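Local structure of polyketide synthase PksJ (Bacillus subtilis subsp. subtilis, 4J1Q) at residues Glu55-Met66 with Pro150-Lys161. The protein is a polyketide synthase of the bacillaene assembly line whose ketoreductase domain stereoselectively reduces alpha- and beta-keto groups, probably with NADPH as hydride donor. Residues are numbered along the deposited sequence; the frame is centred on the assembly and turned at random.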
ATOM      1  N   GLU A  55      22.930  -4.244   9.006  1.00 95.47           N
ATOM      2  CA  GLU A  55      24.040  -4.454   9.935  1.00100.42           C
ATOM      3  C   GLU A  55      25.264  -3.592   9.629  1.00100.39           C
ATOM      4  O   GLU A  55      25.605  -3.344   8.466  1.00100.52           O
ATOM      5  CB  GLU A  55      24.426  -5.932  10.007  1.00106.36           C
ATOM      6  CG  GLU A  55      23.393  -6.808  10.700  1.00116.03           C
ATOM      7  CD  GLU A  55      22.974  -6.270  12.058  1.00121.63           C
ATOM      8  OE1 GLU A  55      23.856  -5.857  12.841  1.00120.06           O
ATOM      9  OE2 GLU A  55      21.755  -6.263  12.341  1.00126.15           O
ATOM     10  N   ARG A  56      25.877  -3.099  10.701  1.00101.29           N
ATOM     11  CA  ARG A  56      27.082  -2.290  10.639  1.00107.47           C
ATOM     12  C   ARG A  56      28.070  -2.948   9.695  1.00108.55           C
ATOM     13  O   ARG A  56      28.730  -2.283   8.889  1.00110.24           O
ATOM     14  CB  ARG A  56      27.709  -2.241  12.026  1.00113.83           C
ATOM     15  CG  ARG A  56      27.972  -3.636  12.577  1.00122.01           C
ATOM     16  CD  ARG A  56      28.673  -3.632  13.929  1.00125.39           C
ATOM     17  NE  ARG A  56      28.777  -4.994  14.459  1.00131.55           N
ATOM     18  CZ  ARG A  56      29.775  -5.440  15.219  1.00131.06           C
ATOM     19  NH1 ARG A  56      30.780  -4.637  15.538  1.00137.59           N
ATOM     20  NH2 ARG A  56      29.776  -6.696  15.648  1.00125.54           N
ATOM     21  N   SER A  57      28.239  -4.249   9.895  1.00108.10           N
ATOM     22  CA  SER A  57      29.183  -5.029   9.134  1.00110.71           C
ATOM     23  C   SER A  57      28.825  -4.886   7.670  1.00108.34           C
ATOM     24  O   SER A  57      29.685  -4.635   6.821  1.00109.86           O
ATOM     25  CB  SER A  57      29.068  -6.493   9.525  1.00112.54           C
ATOM     26  OG  SER A  57      27.779  -6.973   9.212  1.00100.41           O
ATOM     27  N   VAL A  58      27.531  -5.016   7.396  1.00102.49           N
ATOM     28  CA  VAL A  58      27.039  -4.979   6.030  1.00 94.69           C
ATOM     29  C   VAL A  58      27.454  -3.662   5.401  1.00 90.57           C
ATOM     30  O   VAL A  58      28.037  -3.627   4.317  1.00 87.77           O
ATOM     31  CB  VAL A  58      25.502  -5.077   5.984  1.00 90.49           C
ATOM     32  CG1 VAL A  58      25.009  -4.951   4.550  1.00 82.59           C
ATOM     33  CG2 VAL A  58      25.033  -6.375   6.617  1.00 87.76           C
ATOM     34  N   THR A  59      27.197  -2.587   6.133  1.00 94.12           N
ATOM     35  CA  THR A  59      27.504  -1.251   5.666  1.00 99.00           C
ATOM     36  C   THR A  59      28.963  -1.146   5.242  1.00108.26           C
ATOM     37  O   THR A  59      29.279  -0.727   4.125  1.00108.94           O
ATOM     38  CB  THR A  59      27.265  -0.220   6.778  1.00 98.08           C
ATOM     39  OG1 THR A  59      25.975  -0.430   7.366  1.00 99.25           O
ATOM     40  CG2 THR A  59      27.347   1.170   6.214  1.00 99.75           C
ATOM     41  N   ASP A  60      29.850  -1.514   6.154  1.00112.35           N
ATOM     42  CA  ASP A  60      31.271  -1.337   5.922  1.00119.37           C
ATOM     43  C   ASP A  60      31.759  -2.182   4.750  1.00113.19           C
ATOM     44  O   ASP A  60      32.475  -1.689   3.868  1.00103.28           O
ATOM     45  CB  ASP A  60      32.055  -1.655   7.189  1.00128.48           C
ATOM     46  CG  ASP A  60      31.773  -0.672   8.299  1.00134.57           C
ATOM     47  OD1 ASP A  60      31.193   0.399   8.010  1.00133.39           O
ATOM     48  OD2 ASP A  60      32.118  -0.972   9.459  1.00143.96           O
ATOM     49  N   SER A  61      31.334  -3.439   4.720  1.00110.13           N
ATOM     50  CA  SER A  61      31.772  -4.334   3.666  1.00111.91           C
ATOM     51  C   SER A  61      31.363  -3.751   2.326  1.00108.32           C
ATOM     52  O   SER A  61      32.174  -3.654   1.405  1.00107.84           O
ATOM     53  CB  SER A  61      31.155  -5.713   3.844  1.00106.73           C
ATOM     54  OG  SER A  61      29.757  -5.646   3.673  1.00113.45           O
ATOM     55  N   ILE A  62      30.108  -3.327   2.239  1.00100.41           N
ATOM     56  CA  ILE A  62      29.592  -2.821   0.987  1.00 94.46           C
ATOM     57  C   ILE A  62      30.339  -1.565   0.543  1.00 97.59           C
ATOM     58  O   ILE A  62      30.697  -1.434  -0.622  1.00 97.02           O
ATOM     59  CB  ILE A  62      28.083  -2.518   1.052  1.00 94.06           C
ATOM     60  CG1 ILE A  62      27.809  -1.384   2.040  1.00 95.55           C
ATOM     61  CG2 ILE A  62      27.280  -3.781   1.370  1.00 97.61           C
ATOM     62  CD1 ILE A  62      26.401  -0.839   1.983  1.00 96.41           C
ATOM     63  N   ALA A  63      30.523  -0.614   1.448  1.00 94.15           N
ATOM     64  CA  ALA A  63      31.176   0.625   1.059  1.00100.38           C
ATOM     65  C   ALA A  63      32.551   0.286   0.492  1.00107.29           C
ATOM     66  O   ALA A  63      32.886   0.661  -0.641  1.00104.87           O
ATOM     67  CB  ALA A  63      31.284   1.581   2.236  1.00 96.46           C
ATOM     68  N   SER A  64      33.274  -0.557   1.218  1.00108.37           N
ATOM     69  CA  SER A  64      34.638  -0.890   0.837  1.00122.35           C
ATOM     70  C   SER A  64      34.641  -1.524  -0.547  1.00124.44           C
ATOM     71  O   SER A  64      35.435  -1.158  -1.416  1.00129.47           O
ATOM     72  CB  SER A  64      35.268  -1.845   1.854  1.00119.49           C
ATOM     73  OG  SER A  64      34.714  -1.660   3.145  1.00121.18           O
ATOM     74  N   HIS A  65      33.712  -2.450  -0.756  1.00121.96           N
ATOM     75  CA  HIS A  65      33.669  -3.213  -1.990  1.00117.26           C
ATOM     76  C   HIS A  65      33.111  -2.436  -3.145  1.00107.06           C
ATOM     77  O   HIS A  65      33.405  -2.744  -4.298  1.00109.73           O
ATOM     78  CB  HIS A  65      32.905  -4.508  -1.788  1.00114.55           C
ATOM     79  CG  HIS A  65      33.704  -5.575  -1.089  1.00124.42           C
ATOM     80  ND1 HIS A  65      33.974  -5.529   0.228  1.00130.80           N
ATOM     81  CD2 HIS A  65      34.343  -6.711  -1.582  1.00127.50           C
ATOM     82  CE1 HIS A  65      34.718  -6.594   0.571  1.00134.87           C
ATOM     83  NE2 HIS A  65      34.934  -7.324  -0.536  1.00132.10           N
ATOM     84  N   MET A  66      32.336  -1.396  -2.855  1.00100.36           N
ATOM     85  CA  MET A  66      31.567  -0.704  -3.895  1.00 99.01           C
ATOM     86  C   MET A  66      31.895   0.775  -3.981  1.00 97.31           C
ATOM     87  O   MET A  66      31.021   1.594  -4.229  1.00 88.69           O
ATOM     88  CB  MET A  66      30.054  -0.878  -3.666  1.00 93.34           C
ATOM     89  CG  MET A  66      29.555  -2.282  -3.953  1.00 93.31           C
ATOM     90  SD  MET A  66      27.790  -2.487  -3.689  1.00 94.29           S
ATOM     91  CE  MET A  66      27.709  -2.433  -1.889  1.00 86.94           C
ATOM     92  N   PRO A 150      21.579 -10.116   5.104  1.00 78.11           N
ATOM     93  CA  PRO A 150      22.597  -9.659   4.164  1.00 80.52           C
ATOM     94  C   PRO A 150      24.037  -9.726   4.724  1.00 88.87           C
ATOM     95  O   PRO A 150      24.952 -10.119   3.997  1.00 91.51           O
ATOM     96  CB  PRO A 150      22.172  -8.218   3.847  1.00 72.81           C
ATOM     97  CG  PRO A 150      21.334  -7.795   5.003  1.00 68.46           C
ATOM     98  CD  PRO A 150      20.664  -9.039   5.523  1.00 73.52           C
ATOM     99  N   GLU A 151      24.235  -9.382   5.996  1.00 88.74           N
ATOM    100  CA  GLU A 151      25.592  -9.345   6.556  1.00 99.82           C
ATOM    101  C   GLU A 151      26.271 -10.691   6.374  1.00103.09           C
ATOM    102  O   GLU A 151      27.445 -10.768   6.019  1.00109.88           O
ATOM    103  CB  GLU A 151      25.572  -8.990   8.041  1.00 98.96           C
ATOM    104  CG  GLU A 151      24.691  -9.906   8.868  1.00 97.83           C
ATOM    105  CD  GLU A 151      23.252  -9.870   8.403  1.00 89.61           C
ATOM    106  OE1 GLU A 151      22.533 -10.868   8.590  1.00 95.02           O
ATOM    107  OE2 GLU A 151      22.857  -8.850   7.817  1.00 81.58           O
ATOM    108  N   GLU A 152      25.526 -11.752   6.642  1.00103.57           N
ATOM    109  CA  GLU A 152      26.077 -13.089   6.572  1.00109.92           C
ATOM    110  C   GLU A 152      26.574 -13.403   5.168  1.00112.70           C
ATOM    111  O   GLU A 152      27.641 -13.977   5.002  1.00123.87           O
ATOM    112  CB  GLU A 152      25.057 -14.117   7.060  1.00102.06           C
ATOM    113  CG  GLU A 152      24.570 -13.819   8.471  1.00104.44           C
ATOM    114  CD  GLU A 152      23.734 -14.926   9.066  1.00113.22           C
ATOM    115  OE1 GLU A 152      23.505 -15.938   8.371  1.00113.52           O
ATOM    116  OE2 GLU A 152      23.315 -14.784  10.235  1.00116.94           O
ATOM    117  N   MET A 153      25.882 -12.892   4.163  1.00114.11           N
ATOM    118  CA  MET A 153      26.360 -13.048   2.801  1.00115.50           C
ATOM    119  C   MET A 153      27.445 -12.028   2.453  1.00124.34           C
ATOM    120  O   MET A 153      27.228 -10.818   2.547  1.00128.02           O
ATOM    121  CB  MET A 153      25.206 -12.943   1.818  1.00108.68           C
ATOM    122  CG  MET A 153      25.524 -13.538   0.464  1.00110.55           C
ATOM    123  SD  MET A 153      24.148 -13.347  -0.672  1.00118.61           S
ATOM    124  CE  MET A 153      24.142 -14.973  -1.416  1.00110.92           C
ATOM    125  N   ILE A 154      28.613 -12.515   2.047  1.00127.00           N
ATOM    126  CA  ILE A 154      29.668 -11.618   1.578  1.00132.21           C
ATOM    127  C   ILE A 154      29.911 -11.809   0.088  1.00125.39           C
ATOM    128  O   ILE A 154      30.953 -11.432  -0.444  1.00124.02           O
ATOM    129  CB  ILE A 154      30.982 -11.796   2.372  1.00136.31           C
ATOM    130  CG1 ILE A 154      30.869 -11.138   3.752  1.00131.65           C
ATOM    131  CG2 ILE A 154      32.151 -11.193   1.610  1.00131.62           C
ATOM    132  CD1 ILE A 154      30.236 -12.017   4.815  1.00122.84           C
ATOM    133  N   ASP A 155      28.925 -12.398  -0.576  1.00119.12           N
ATOM    134  CA  ASP A 155      28.894 -12.449  -2.023  1.00109.30           C
ATOM    135  C   ASP A 155      28.097 -11.254  -2.553  1.00101.56           C
ATOM    136  O   ASP A 155      27.760 -11.182  -3.734  1.00103.35           O
ATOM    137  CB  ASP A 155      28.240 -13.754  -2.468  1.00102.96           C
ATOM    138  CG  ASP A 155      28.151 -13.871  -3.963  1.00101.60           C
ATOM    139  OD1 ASP A 155      28.807 -13.064  -4.659  1.00103.20           O
ATOM    140  OD2 ASP A 155      27.438 -14.775  -4.440  1.00 94.69           O
ATOM    141  N   LEU A 156      27.762 -10.340  -1.652  1.00 86.14           N
ATOM    142  CA  LEU A 156      26.684  -9.394  -1.899  1.00 79.55           C
ATOM    143  C   LEU A 156      26.962  -8.463  -3.089  1.00 82.31           C
ATOM    144  O   LEU A 156      26.102  -8.263  -3.954  1.00 76.85           O
ATOM    145  CB  LEU A 156      26.408  -8.584  -0.636  1.00 74.37           C
ATOM    146  CG  LEU A 156      25.321  -7.526  -0.741  1.00 73.09           C
ATOM    147  CD1 LEU A 156      24.018  -8.154  -1.230  1.00 69.34           C
ATOM    148  CD2 LEU A 156      25.145  -6.861   0.617  1.00 72.45           C
ATOM    149  N   HIS A 157      28.174  -7.916  -3.132  1.00 84.67           N
ATOM    150  CA  HIS A 157      28.531  -6.869  -4.089  1.00 86.61           C
ATOM    151  C   HIS A 157      28.356  -7.264  -5.537  1.00 87.51           C
ATOM    152  O   HIS A 157      27.940  -6.446  -6.360  1.00 91.39           O
ATOM    153  CB  HIS A 157      29.956  -6.373  -3.835  1.00104.93           C
ATOM    154  CG  HIS A 157      30.997  -7.476  -3.844  1.00117.31           C
ATOM    155  ND1 HIS A 157      31.431  -8.053  -4.981  1.00119.95           N
ATOM    156  CD2 HIS A 157      31.689  -8.097  -2.801  1.00120.28           C
ATOM    157  CE1 HIS A 157      32.340  -8.998  -4.686  1.00123.83           C
ATOM    158  NE2 HIS A 157      32.495  -9.026  -3.352  1.00128.95           N
ATOM    159  N   LEU A 158      28.694  -8.504  -5.875  1.00 89.83           N
ATOM    160  CA  LEU A 158      28.504  -9.008  -7.243  1.00 90.36           C
ATOM    161  C   LEU A 158      27.020  -9.045  -7.636  1.00 83.56           C
ATOM    162  O   LEU A 158      26.644  -8.697  -8.758  1.00 81.91           O
ATOM    163  CB  LEU A 158      29.147 -10.393  -7.416  1.00 91.32           C
ATOM    164  CG  LEU A 158      30.674 -10.464  -7.261  1.00100.01           C
ATOM    165  CD1 LEU A 158      31.188 -11.894  -7.326  1.00102.49           C
ATOM    166  CD2 LEU A 158      31.380  -9.610  -8.304  1.00 98.88           C
ATOM    167  N   LYS A 159      26.173  -9.443  -6.697  1.00 80.56           N
ATOM    168  CA  LYS A 159      24.739  -9.471  -6.961  1.00 70.26           C
ATOM    169  C   LYS A 159      24.225  -8.073  -7.274  1.00 67.40           C
ATOM    170  O   LYS A 159      23.542  -7.856  -8.275  1.00 63.02           O
ATOM    171  CB  LYS A 159      23.985 -10.049  -5.767  1.00 73.05           C
ATOM    172  CG  LYS A 159      23.988 -11.563  -5.725  1.00 74.57           C
ATOM    173  CD  LYS A 159      24.236 -12.074  -4.320  1.00 79.12           C
ATOM    174  CE  LYS A 159      24.582 -13.559  -4.351  1.00 86.05           C
ATOM    175  NZ  LYS A 159      23.424 -14.390  -4.777  1.00 84.65           N
ATOM    176  N   LEU A 160      24.543  -7.127  -6.402  1.00 66.94           N
ATOM    177  CA  LEU A 160      24.091  -5.757  -6.592  1.00 63.41           C
ATOM    178  C   LEU A 160      24.588  -5.277  -7.941  1.00 68.01           C
ATOM    179  O   LEU A 160      23.807  -4.746  -8.749  1.00 62.17           O
ATOM    180  CB  LEU A 160      24.628  -4.848  -5.490  1.00 62.53           C
ATOM    181  CG  LEU A 160      24.174  -5.186  -4.070  1.00 63.72           C
ATOM    182  CD1 LEU A 160      24.705  -4.154  -3.093  1.00 66.57           C
ATOM    183  CD2 LEU A 160      22.662  -5.237  -3.999  1.00 58.61           C
ATOM    184  N   LYS A 161      25.882  -5.519  -8.193  1.00 67.15           N
ATOM    185  CA  LYS A 161      26.474  -5.276  -9.491  1.00 68.94           C
ATOM    186  C   LYS A 161      25.750  -6.045 -10.592  1.00 66.71           C
ATOM    187  O   LYS A 161      25.416  -5.484 -11.639  1.00 69.01           O
ATOM    188  CB  LYS A 161      27.973  -5.624  -9.490  1.00 76.20           C
ATOM    189  CG  LYS A 161      28.815  -4.756  -8.573  1.00 82.60           C
ATOM    190  CD  LYS A 161      30.284  -5.158  -8.581  1.00 96.28           C
ATOM    191  CE  LYS A 161      31.090  -4.264  -7.645  1.00101.60           C
ATOM    192  NZ  LYS A 161      32.547  -4.553  -7.645  1.00113.86           N
TER
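The imidazoles of His65 and His157 lie nearly parallel, their planes 12° apart, but are slid so far that they barely overlap: the centroids are 4.7 Å apart and mainly the CD2 corners meet. His65 is held in this pose by its own helix, for ND1 donates to Ser61 O at 2.9 Å, close to the ring plane. On His157 the ring carbon CG stands between backbone N and carbonyl carbon (chi1 55°), which lifts the imidazole toward His65. Flat rings suit this spot, where helix 56-65 and the helical residues 156-161 cross at 61°.

Beneath the histidines the contact turns apolar. Met66, bent at its last torsion, brings SD to 3.6 Å from Leu160 CD1, the two side chains crossing at about a right angle. Ile62 and Leu156 instead run side by side, pointing the same way, with Ile62 CG2 3.8 Å from Leu156 CD2. Ile62 and Met66 also rest on Ile49 of strand 46-52, while Leu156 and Leu160 reach strand 140-147, so this row joins both helices to the parallel strands beneath, in what is probably the structural subdomain of the ketoreductase, apart from its NADPH-binding Rossmann-type half.

At the other end, Val58 faces Pro150, and Glu151 folds its aliphatic part against Glu55, CG to CG 3.8 Å. Their carboxylates stand almost perpendicular, with Glu55 OE2 and Glu151 OE2 5.3 Å apart.

Cohesion therefore comes from buried hydrocarbon and sulfur, not from polar bonds between the segments; the neighbouring acids, and the histidines if both were protonated, would probably weaken it slightly.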